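Local coordinates for protein ESSB (Staphylococcus aureus, PDB 4ANN) that serves as an integral membrane component of the Ess type VII secretion system and is probably required for secretion of EsxA and EsxB, at residues Ile24-Ile29 and Leu52-Asp57; His35-Leu40 and Gln126-Pro131; Ser44-Asp49 and Val96-Tyr101; Tyr101-Ala106 and Ala137-Arg142. All blocks are in the same frame, centred on the assembly; numbering follows the deposited sequence.

Contact 1 of 4, residues Ile24-Ile29 and Leu52-Asp57; sequences IPKSSI and LTELRD
Lys26 reaches across to Asp57 with its backbone and then, along its whole side chain, to the turn of residues 54-57. Its amide N-H forms a nearly straight hydrogen bond to Asp57 O (N to O 2.9 Å, 175°), though from above the carbonyl plane. From there CB lies 3.5 Å from Asp57 O, CG passes the same carbonyl, and CD moves on to Arg56 O at 3.6 Å. With CG anti to the carbonyl carbon (chi1 -82°) and the chain extended beyond it, CE arrives 3.3 Å from Glu54 OE2. The ammonium group is gripped by three acceptors. NZ makes a salt bridge of 2.7 Å to Glu54 OE2, using the anti lone pair of that oxygen, and donates to Leu55 O at 2.9 Å, nearly along the C=O axis. Its third bond, to Arg56 O at 3.0 Å, comes from well above the carbonyl plane. A water links Ser27 N with Asp57 O. Phe34 and Phe59 touch the lysine as well. Residues 55-57 join strands 50-54 and 58-63, so the arrangement is that of a beta-hairpin turn at the surface whose carbonyls accept from a lysine at the end of the opposite edge strand, 21-25.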
# COMPACT_ATOMS: atom_id res chain seq x y z
N ILE A 24 3.39 -7.14 -17.97
CA ILE A 24 2.66 -8.40 -17.68
C ILE A 24 2.76 -9.30 -18.88
O ILE A 24 2.21 -8.98 -19.93
CB ILE A 24 1.18 -8.12 -17.36
CG1 ILE A 24 1.05 -7.17 -16.15
CG2 ILE A 24 0.40 -9.44 -17.19
CD1 ILE A 24 -0.32 -6.62 -15.95
N PRO A 25 3.47 -10.43 -18.80
CA PRO A 25 3.53 -11.33 -20.00
C PRO A 25 2.17 -11.87 -20.31
O PRO A 25 1.40 -12.29 -19.43
CB PRO A 25 4.50 -12.42 -19.56
CG PRO A 25 5.22 -11.87 -18.40
CD PRO A 25 4.29 -10.92 -17.65
N LYS A 26 1.82 -11.96 -21.59
CA LYS A 26 0.51 -12.49 -21.95
C LYS A 26 0.30 -13.97 -21.54
O LYS A 26 -0.81 -14.37 -21.20
CB LYS A 26 0.33 -12.34 -23.44
CG LYS A 26 -0.11 -10.94 -23.81
CD LYS A 26 -0.27 -10.82 -25.31
CE LYS A 26 -0.78 -9.44 -25.71
NZ LYS A 26 -0.94 -9.32 -27.17
N SER A 27 1.34 -14.77 -21.60
CA SER A 27 1.09 -16.17 -21.24
C SER A 27 0.79 -16.30 -19.79
O SER A 27 0.29 -17.34 -19.39
CB SER A 27 2.34 -16.98 -21.58
OG SER A 27 3.48 -16.49 -20.88
N SER A 28 1.03 -15.30 -18.95
CA SER A 28 0.68 -15.37 -17.53
C SER A 28 -0.82 -15.21 -17.33
O SER A 28 -1.28 -15.52 -16.21
CB SER A 28 1.47 -14.36 -16.70
OG SER A 28 1.01 -13.02 -16.82
N ILE A 29 -1.56 -14.74 -18.33
CA ILE A 29 -2.98 -14.40 -18.28
C ILE A 29 -3.73 -15.48 -19.07
O ILE A 29 -3.35 -15.71 -20.24
CB ILE A 29 -3.29 -13.00 -18.86
CG1 ILE A 29 -2.39 -11.90 -18.23
CG2 ILE A 29 -4.76 -12.61 -18.78
CD1 ILE A 29 -2.67 -11.87 -16.72
N LEU A 52 -3.04 1.37 -19.98
CA LEU A 52 -2.70 0.07 -20.52
C LEU A 52 -2.30 0.14 -21.98
O LEU A 52 -2.99 0.79 -22.79
CB LEU A 52 -3.96 -0.83 -20.42
CG LEU A 52 -3.79 -2.29 -20.87
CD1 LEU A 52 -2.87 -2.99 -19.91
CD2 LEU A 52 -5.19 -2.92 -21.00
N THR A 53 -1.21 -0.49 -22.36
CA THR A 53 -0.82 -0.72 -23.73
C THR A 53 -0.68 -2.22 -23.92
O THR A 53 -0.41 -2.98 -22.97
CB THR A 53 0.47 0.01 -24.11
OG1 THR A 53 1.44 -0.28 -23.11
CG2 THR A 53 0.28 1.49 -24.27
N GLU A 54 -0.83 -2.67 -25.16
CA GLU A 54 -0.77 -4.07 -25.50
C GLU A 54 0.26 -4.27 -26.60
O GLU A 54 0.08 -3.76 -27.72
CB GLU A 54 -2.14 -4.61 -25.93
CG GLU A 54 -2.07 -6.12 -26.18
CD GLU A 54 -3.30 -6.73 -26.83
OE1 GLU A 54 -4.32 -6.07 -26.92
OE2 GLU A 54 -3.20 -7.89 -27.26
N LEU A 55 1.34 -4.97 -26.27
CA LEU A 55 2.44 -5.29 -27.15
C LEU A 55 2.15 -6.65 -27.80
O LEU A 55 1.09 -7.25 -27.62
CB LEU A 55 3.73 -5.24 -26.37
CG LEU A 55 4.20 -3.89 -25.87
CD1 LEU A 55 3.39 -3.31 -24.75
CD2 LEU A 55 5.66 -4.01 -25.41
N ARG A 56 3.14 -7.17 -28.56
CA ARG A 56 2.93 -8.49 -29.17
C ARG A 56 2.68 -9.57 -28.13
O ARG A 56 1.71 -10.35 -28.25
CB ARG A 56 4.10 -8.87 -30.05
CG ARG A 56 4.21 -8.07 -31.32
CD ARG A 56 5.56 -8.26 -32.02
NE ARG A 56 6.64 -7.68 -31.29
CZ ARG A 56 7.91 -7.67 -31.61
NH1 ARG A 56 8.27 -8.32 -32.71
NH2 ARG A 56 8.78 -7.03 -30.84
N ASP A 57 3.57 -9.61 -27.12
CA ASP A 57 3.59 -10.73 -26.18
C ASP A 57 3.40 -10.31 -24.71
O ASP A 57 3.56 -11.12 -23.80
CB ASP A 57 4.85 -11.56 -26.34
CG ASP A 57 4.93 -12.32 -27.64
OD1 ASP A 57 3.97 -12.41 -28.43
OD2 ASP A 57 6.07 -12.87 -27.87
O HOH W 1 3.68 -14.14 -23.11

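Contact 2 of 4, residues His35-Leu40 and Gln126-Pro131; sequences HLMYLL and QNVVDP
Two consecutive valines, Val128 and Val129, both direct their side chains at the helical turn formed by Leu36, Met37 and Leu40, whereas neighbours in a regular strand would point to opposite sides. The contact is wholly apolar, with no hydrogen bond between the two segments. The backbones stay well apart, the CA atoms of Leu36 and Val128 being 8.4 Å from each other, and side chains fill the interval. In the conformer described here, Met37 does this with its terminal methyl: the chain bends at chi2 and chi3 (-71° and 98°), which brings CE within 3.6 Å of Val128 CG1 and 4.2 Å of Val129 CG1. The methionine runs past Val128 in the reverse direction, its methyl touching the CG1 branch of each valine. On one flank Leu36 CD1 rests 4.2 Å from Val128 CG2, the second branch of that residue; on the other, Leu40 CD1 approaches Val129 CG1 at 4.4 Å, a looser touch. Bonds from Leu39 N to Leu36 O and from Leu40 N to Met37 O wind the first segment in 3-10 fashion. Behind it, Met37 also meets Phe59 and Leu125, and Leu40 meets Ile24 and Ile61, which continues the apolar layer onto the strands 21-25 and 58-63. Val128 and Val129, both set against Leu125, form a classic beta bulge just beyond strand 124-125.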
# COMPACT_ATOMS: atom_id res chain seq x y z
N HIS A 35 -9.69 -9.88 -21.85
CA HIS A 35 -10.69 -8.83 -21.98
C HIS A 35 -10.98 -8.20 -20.63
O HIS A 35 -11.81 -7.32 -20.47
CB HIS A 35 -12.04 -9.33 -22.51
CG HIS A 35 -12.74 -10.12 -21.44
ND1 HIS A 35 -13.77 -9.68 -20.68
CD2 HIS A 35 -12.46 -11.39 -21.03
CE1 HIS A 35 -14.13 -10.64 -19.86
NE2 HIS A 35 -13.35 -11.69 -20.03
N LEU A 36 -10.28 -8.64 -19.59
CA LEU A 36 -10.41 -7.96 -18.33
C LEU A 36 -9.27 -7.02 -18.06
O LEU A 36 -9.31 -6.29 -17.08
CB LEU A 36 -10.50 -9.02 -17.22
CG LEU A 36 -11.74 -9.89 -17.38
CD1 LEU A 36 -11.65 -11.08 -16.46
CD2 LEU A 36 -13.01 -9.05 -17.09
N MET A 37 -8.22 -7.06 -18.92
CA MET A 37 -7.02 -6.25 -18.58
C MET A 37 -7.35 -4.76 -18.56
O MET A 37 -6.68 -3.97 -17.89
CB MET A 37 -5.89 -6.63 -19.51
CG MET A 37 -5.36 -8.05 -19.34
SD MET A 37 -4.41 -8.37 -17.83
CE MET A 37 -5.65 -9.08 -16.80
N TYR A 38 -8.37 -4.33 -19.28
CA TYR A 38 -8.80 -2.92 -19.27
C TYR A 38 -9.13 -2.47 -17.85
O TYR A 38 -9.06 -1.29 -17.54
CB TYR A 38 -10.01 -2.72 -20.21
CG TYR A 38 -11.33 -3.04 -19.57
CD1 TYR A 38 -11.74 -4.38 -19.54
CD2 TYR A 38 -12.17 -2.08 -18.99
CE1 TYR A 38 -12.93 -4.79 -18.96
CE2 TYR A 38 -13.37 -2.46 -18.41
CZ TYR A 38 -13.71 -3.79 -18.41
OH TYR A 38 -14.91 -4.12 -17.83
N LEU A 39 -9.51 -3.39 -16.95
CA LEU A 39 -9.81 -2.99 -15.55
C LEU A 39 -8.59 -2.40 -14.91
O LEU A 39 -8.73 -1.62 -13.90
CB LEU A 39 -10.32 -4.16 -14.74
CG LEU A 39 -11.69 -4.69 -15.21
CD1 LEU A 39 -12.08 -5.95 -14.45
CD2 LEU A 39 -12.78 -3.64 -15.16
N LEU A 40 -7.38 -2.74 -15.35
CA LEU A 40 -6.18 -2.21 -14.72
C LEU A 40 -5.98 -0.75 -15.05
O LEU A 40 -5.14 -0.10 -14.39
CB LEU A 40 -4.99 -3.03 -15.15
CG LEU A 40 -5.00 -4.49 -14.74
CD1 LEU A 40 -3.74 -5.24 -15.20
CD2 LEU A 40 -5.16 -4.63 -13.22
N GLN A 126 -8.40 -10.26 -8.76
CA GLN A 126 -8.63 -11.56 -8.14
C GLN A 126 -8.80 -12.64 -9.18
O GLN A 126 -9.56 -12.47 -10.13
CB GLN A 126 -9.87 -11.47 -7.24
CG GLN A 126 -9.54 -10.42 -6.16
CD GLN A 126 -9.38 -11.22 -4.87
OE1 GLN A 126 -8.50 -12.07 -4.78
NE2 GLN A 126 -10.31 -10.88 -3.98
N ASN A 127 -8.05 -13.72 -9.00
CA ASN A 127 -8.25 -14.92 -9.79
C ASN A 127 -7.79 -14.67 -11.22
O ASN A 127 -8.02 -15.58 -12.01
CB ASN A 127 -9.70 -15.40 -9.85
CG ASN A 127 -10.31 -15.65 -8.50
OD1 ASN A 127 -11.45 -15.29 -8.16
ND2 ASN A 127 -9.55 -16.33 -7.64
N VAL A 128 -7.13 -13.54 -11.48
CA VAL A 128 -6.78 -13.18 -12.85
C VAL A 128 -5.32 -12.82 -13.06
O VAL A 128 -4.70 -13.31 -13.97
CB VAL A 128 -7.68 -12.03 -13.32
CG1 VAL A 128 -7.20 -11.53 -14.64
CG2 VAL A 128 -9.11 -12.51 -13.41
N VAL A 129 -4.82 -11.87 -12.22
CA VAL A 129 -3.42 -11.50 -12.32
C VAL A 129 -2.92 -11.06 -10.95
O VAL A 129 -3.69 -10.45 -10.16
CB VAL A 129 -3.18 -10.43 -13.41
CG1 VAL A 129 -3.81 -9.10 -13.06
CG2 VAL A 129 -1.68 -10.23 -13.65
N ASP A 130 -1.68 -11.33 -10.67
CA ASP A 130 -0.99 -10.94 -9.45
C ASP A 130 -0.91 -9.43 -9.36
O ASP A 130 -1.09 -8.73 -10.40
CB ASP A 130 0.42 -11.56 -9.44
CG ASP A 130 0.45 -13.04 -9.15
OD1 ASP A 130 -0.58 -13.61 -8.73
OD2 ASP A 130 1.55 -13.64 -9.38
N PRO A 131 -0.70 -8.82 -8.17
CA PRO A 131 -0.40 -9.48 -6.91
C PRO A 131 -1.60 -10.22 -6.31
O PRO A 131 -2.76 -9.87 -6.48
CB PRO A 131 0.04 -8.34 -5.96
CG PRO A 131 -0.58 -7.11 -6.59
CD PRO A 131 -0.53 -7.38 -8.06

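Contact 3 of 4, residues Ser44-Asp49 and Val96-Tyr101; sequences SPYFID and VNRTRY
Apolar contacts dominate where Tyr46 and Phe47 meet Val96. The two branches of the valine are shared out: CG2 packs against Tyr46 CB at 3.5 Å, and CG1, anti to the backbone N (chi1 172°), lies 3.9 Å from Phe47 CZ. Phe47 also sets CE2 3.7 Å from Tyr101 CB. The aromatic component is the pair Phe47 and Tyr101, whose ring centroids are 5.3 Å apart, the planes inclined at 59°. Polar bonds serve to shape each segment instead of crossing between them. Ser44 OG accepts from Tyr46 N at 3.1 Å, an ST turn inside the type I beta turn from Ser44 to Phe47. On the other side Thr99 OG1 donates to Val96 O at 2.7 Å, on a lone pair in the carbonyl plane, and accepts from Tyr101 N in a second ST turn. The Tyr101 hydroxyl is hydrogen-bonded to Leu39 O, and its ring takes part in a cation-pi contact with Arg123. Within the fold, Tyr46, in the turn, and Ile48, just after it, are hydrogen-bonded through their backbones to Ala120 of strand 118-120, while residues 96-101 lead from helix 80-89 into strand 101-102.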
# COMPACT_ATOMS: atom_id res chain seq x y z
N SER A 44 -10.24 4.23 -10.39
CA SER A 44 -10.71 3.73 -9.13
C SER A 44 -10.37 4.74 -8.03
O SER A 44 -9.24 5.26 -8.06
CB SER A 44 -10.01 2.43 -8.73
OG SER A 44 -10.22 2.15 -7.34
N PRO A 45 -11.26 4.97 -7.10
CA PRO A 45 -10.90 5.94 -6.01
C PRO A 45 -9.78 5.45 -5.13
O PRO A 45 -9.33 6.22 -4.31
CB PRO A 45 -12.19 6.05 -5.21
CG PRO A 45 -13.05 4.95 -5.64
CD PRO A 45 -12.59 4.41 -6.93
N TYR A 46 -9.35 4.20 -5.24
CA TYR A 46 -8.33 3.66 -4.37
C TYR A 46 -6.98 3.46 -5.05
O TYR A 46 -6.07 3.01 -4.37
CB TYR A 46 -8.78 2.31 -3.80
CG TYR A 46 -10.05 2.54 -2.99
CD1 TYR A 46 -10.01 3.25 -1.79
CD2 TYR A 46 -11.27 2.04 -3.41
CE1 TYR A 46 -11.13 3.47 -1.03
CE2 TYR A 46 -12.45 2.26 -2.69
CZ TYR A 46 -12.32 2.98 -1.51
OH TYR A 46 -13.45 3.21 -0.77
N PHE A 47 -6.84 3.82 -6.32
CA PHE A 47 -5.62 3.58 -7.04
C PHE A 47 -5.16 4.80 -7.86
O PHE A 47 -5.97 5.58 -8.35
CB PHE A 47 -5.74 2.41 -8.04
CG PHE A 47 -5.87 1.09 -7.35
CD1 PHE A 47 -4.73 0.40 -6.99
CD2 PHE A 47 -7.10 0.54 -7.07
CE1 PHE A 47 -4.83 -0.83 -6.36
CE2 PHE A 47 -7.17 -0.69 -6.41
CZ PHE A 47 -6.06 -1.38 -6.06
N ILE A 48 -3.87 4.92 -8.01
CA ILE A 48 -3.23 5.82 -8.98
C ILE A 48 -3.83 5.51 -10.34
O ILE A 48 -3.99 4.33 -10.71
CB ILE A 48 -1.67 5.55 -8.98
CG1 ILE A 48 -1.07 5.86 -7.59
CG2 ILE A 48 -0.96 6.20 -10.11
CD1 ILE A 48 -1.08 7.31 -7.28
N ASP A 49 -4.13 6.53 -11.11
CA ASP A 49 -4.57 6.33 -12.49
C ASP A 49 -3.45 5.69 -13.33
O ASP A 49 -2.29 5.91 -13.09
CB ASP A 49 -4.97 7.63 -13.13
CG ASP A 49 -6.34 8.10 -12.61
OD1 ASP A 49 -7.18 7.30 -12.13
OD2 ASP A 49 -6.60 9.34 -12.75
N VAL A 96 -10.57 -1.85 -0.67
CA VAL A 96 -10.20 -2.51 -1.91
C VAL A 96 -10.56 -3.97 -1.87
O VAL A 96 -10.90 -4.56 -2.92
CB VAL A 96 -8.69 -2.37 -2.24
CG1 VAL A 96 -8.26 -3.22 -3.42
CG2 VAL A 96 -8.42 -0.86 -2.47
N ASN A 97 -10.60 -4.58 -0.70
CA ASN A 97 -10.90 -6.00 -0.63
C ASN A 97 -12.30 -6.34 -1.09
O ASN A 97 -12.57 -7.50 -1.43
CB ASN A 97 -10.61 -6.44 0.79
CG ASN A 97 -9.18 -6.29 1.20
OD1 ASN A 97 -8.29 -6.29 0.36
ND2 ASN A 97 -8.92 -6.15 2.53
N ARG A 98 -13.24 -5.41 -1.10
CA ARG A 98 -14.60 -5.67 -1.59
C ARG A 98 -14.73 -5.61 -3.11
O ARG A 98 -15.75 -5.94 -3.74
CB ARG A 98 -15.50 -4.66 -0.88
CG ARG A 98 -15.90 -3.42 -1.65
CD ARG A 98 -15.53 -2.07 -1.09
NE ARG A 98 -15.02 -1.09 -2.08
CZ ARG A 98 -15.70 -0.93 -3.23
NH1 ARG A 98 -16.81 -1.48 -3.74
NH2 ARG A 98 -15.12 -0.02 -4.01
N THR A 99 -13.69 -5.13 -3.75
CA THR A 99 -13.65 -5.02 -5.19
C THR A 99 -12.90 -6.21 -5.77
O THR A 99 -12.45 -7.10 -5.03
CB THR A 99 -12.91 -3.75 -5.66
OG1 THR A 99 -11.51 -3.81 -5.43
CG2 THR A 99 -13.33 -2.52 -4.88
N ARG A 100 -12.79 -6.17 -7.08
CA ARG A 100 -12.08 -7.12 -7.91
C ARG A 100 -10.57 -7.05 -7.71
O ARG A 100 -9.84 -8.05 -7.94
CB ARG A 100 -12.45 -6.93 -9.41
CG ARG A 100 -13.74 -7.60 -9.86
CD ARG A 100 -14.03 -7.30 -11.32
NE ARG A 100 -14.09 -8.47 -12.18
CZ ARG A 100 -13.28 -9.51 -12.32
NH1 ARG A 100 -12.17 -9.66 -11.59
NH2 ARG A 100 -13.54 -10.47 -13.18
N TYR A 101 -10.03 -5.94 -7.37
CA TYR A 101 -8.67 -5.50 -7.30
C TYR A 101 -7.95 -6.01 -6.06
O TYR A 101 -8.53 -6.28 -5.03
CB TYR A 101 -8.54 -3.98 -7.32
CG TYR A 101 -9.05 -3.30 -8.57
CD1 TYR A 101 -8.45 -3.50 -9.82
CD2 TYR A 101 -10.14 -2.45 -8.50
CE1 TYR A 101 -8.91 -2.87 -10.94
CE2 TYR A 101 -10.60 -1.80 -9.64
CZ TYR A 101 -10.00 -2.02 -10.85
OH TYR A 101 -10.48 -1.37 -11.94

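Contact 4 of 4, residues Tyr101-Ala106 and Ala137-Arg142; sequences YTFVLA and AEFLTR
Leu105 and Arg142 meet through both polar and apolar atoms. Arg142 NH1 donates to Leu105 O at 2.9 Å with an N-H...O angle of 165°; the oxygen lies in the guanidinium plane, whereas the donor stands above the carbonyl plane. On the apolar side Leu105 CD2 touches Arg142 CB at 4.0 Å and Phe139 CE1 at 3.7 Å, filling the angle between two side chains that are three residues apart on the helix. The same CE1 sits in plane at the edge of the Phe103 ring, 3.8 Å from Phe103 CZ, which in turn lies oblique to the Phe139 ring. Val104 CG1 and Ala106 CB close round the NH1 end of the guanidinium. Here the chain leaving strand 101-102 packs on the first turns of helix 136-151, joining the beta-rich part of the cytoplasmic fragment to its helical part, an organisation consistent with the protein kinase clan to which the family belongs. Further out, Arg142 is extended from CG to NE, and NE forms a salt bridge of 3.0 Å to Glu138 OE2 in the glutamate conformer considered, which would help to fix the guanidinium rotation. Phe157 and Val161 of helix 157-162 touch the arginine, Tyr143 and Leu146 lie against Leu105, and Leu183 of helix 183-192 reaches Phe139.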
# COMPACT_ATOMS: atom_id res chain seq x y z
N TYR A 101 -10.03 -5.94 -7.37
CA TYR A 101 -8.67 -5.50 -7.30
C TYR A 101 -7.95 -6.01 -6.06
O TYR A 101 -8.53 -6.28 -5.03
CB TYR A 101 -8.54 -3.98 -7.32
CG TYR A 101 -9.05 -3.30 -8.57
CD1 TYR A 101 -8.45 -3.50 -9.82
CD2 TYR A 101 -10.14 -2.45 -8.50
CE1 TYR A 101 -8.91 -2.87 -10.94
CE2 TYR A 101 -10.60 -1.80 -9.64
CZ TYR A 101 -10.00 -2.02 -10.85
OH TYR A 101 -10.48 -1.37 -11.94
N THR A 102 -6.63 -6.07 -6.17
CA THR A 102 -5.69 -6.35 -5.10
C THR A 102 -4.64 -5.25 -5.13
O THR A 102 -4.48 -4.53 -6.12
CB THR A 102 -5.01 -7.72 -5.23
OG1 THR A 102 -4.23 -7.68 -6.45
CG2 THR A 102 -6.01 -8.89 -5.30
N PHE A 103 -3.92 -5.14 -4.00
CA PHE A 103 -2.92 -4.09 -3.86
C PHE A 103 -1.80 -4.58 -2.95
O PHE A 103 -1.93 -5.59 -2.25
CB PHE A 103 -3.54 -2.79 -3.28
CG PHE A 103 -3.95 -2.88 -1.81
CD1 PHE A 103 -5.12 -3.51 -1.46
CD2 PHE A 103 -3.17 -2.35 -0.81
CE1 PHE A 103 -5.53 -3.65 -0.10
CE2 PHE A 103 -3.54 -2.47 0.54
CZ PHE A 103 -4.73 -3.11 0.87
N VAL A 104 -0.71 -3.84 -2.93
CA VAL A 104 0.44 -4.07 -2.09
C VAL A 104 0.57 -2.89 -1.12
O VAL A 104 0.53 -1.76 -1.58
CB VAL A 104 1.72 -4.17 -2.94
CG1 VAL A 104 2.95 -4.28 -2.08
CG2 VAL A 104 1.56 -5.31 -3.95
N LEU A 105 0.76 -3.15 0.15
CA LEU A 105 0.97 -2.10 1.16
C LEU A 105 2.45 -1.92 1.38
O LEU A 105 3.12 -2.79 1.98
CB LEU A 105 0.26 -2.41 2.45
CG LEU A 105 0.29 -1.28 3.46
CD1 LEU A 105 -0.47 -0.07 2.96
CD2 LEU A 105 -0.27 -1.73 4.81
N ALA A 106 3.05 -0.82 0.92
CA ALA A 106 4.48 -0.56 1.04
C ALA A 106 4.76 0.88 0.71
O ALA A 106 3.94 1.53 0.02
CB ALA A 106 5.29 -1.43 0.06
N ALA A 137 -2.69 -10.96 8.74
CA ALA A 137 -1.51 -10.83 9.59
C ALA A 137 -0.42 -10.07 8.86
O ALA A 137 0.26 -9.25 9.43
CB ALA A 137 -1.08 -12.22 10.07
N GLU A 138 -0.21 -10.32 7.56
CA GLU A 138 0.85 -9.62 6.86
C GLU A 138 0.47 -8.19 6.53
O GLU A 138 1.33 -7.30 6.47
CB GLU A 138 1.25 -10.49 5.64
CG GLU A 138 2.01 -9.63 4.67
CD GLU A 138 3.46 -9.49 4.38
OE1 GLU A 138 4.31 -9.04 5.15
OE2 GLU A 138 3.79 -9.78 3.21
N PHE A 139 -0.81 -7.87 6.34
CA PHE A 139 -1.27 -6.49 6.24
C PHE A 139 -0.95 -5.74 7.54
O PHE A 139 -0.44 -4.60 7.54
CB PHE A 139 -2.78 -6.47 5.97
CG PHE A 139 -3.33 -5.04 5.86
CD1 PHE A 139 -3.22 -4.33 4.70
CD2 PHE A 139 -3.91 -4.40 6.96
CE1 PHE A 139 -3.70 -3.04 4.53
CE2 PHE A 139 -4.38 -3.11 6.81
CZ PHE A 139 -4.22 -2.39 5.67
N LEU A 140 -1.20 -6.36 8.68
CA LEU A 140 -0.91 -5.73 9.97
C LEU A 140 0.57 -5.50 10.13
O LEU A 140 0.95 -4.42 10.61
CB LEU A 140 -1.49 -6.58 11.10
CG LEU A 140 -1.27 -6.01 12.47
CD1 LEU A 140 -1.87 -4.58 12.58
CD2 LEU A 140 -1.90 -6.94 13.52
N THR A 141 1.42 -6.47 9.81
CA THR A 141 2.86 -6.25 9.94
C THR A 141 3.30 -5.07 9.08
O THR A 141 4.11 -4.24 9.50
CB THR A 141 3.60 -7.54 9.51
OG1 THR A 141 3.29 -8.54 10.47
CG2 THR A 141 5.09 -7.34 9.48
N ARG A 142 2.82 -5.04 7.84
CA ARG A 142 3.19 -3.93 6.93
C ARG A 142 2.69 -2.59 7.45
O ARG A 142 3.41 -1.57 7.38
CB ARG A 142 2.71 -4.25 5.53
CG ARG A 142 3.46 -5.37 4.88
CD ARG A 142 2.81 -5.86 3.58
NE ARG A 142 3.73 -6.76 2.91
CZ ARG A 142 4.65 -6.40 2.04
NH1 ARG A 142 4.79 -5.16 1.55
NH2 ARG A 142 5.45 -7.33 1.57

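Overall arrangement
From contact 1 to contact 4 the packing runs from the outer end of the fragment toward its centre. Contact 1 is a surface contact of charge and backbone carbonyls, contact 2 a partly buried one made by aliphatic groups alone. Contacts 3 and 4 are buried and bring in aromatic rings, with contact 4 adding an arginine-to-carbonyl bond. Contact 1 joins the ends of the two edge strands of the sheet 21-25, 58-63, 50-54, and contact 2 packs against that sheet, Ile29 CD1 meeting Val129 CG2 at 3.6 Å. A probable backbone hydrogen bond from Gln126 N to Arg100 O joins contacts 2 and 3. Tyr101 belongs to both contacts 3 and 4, and only the latter includes a helix of the helical part.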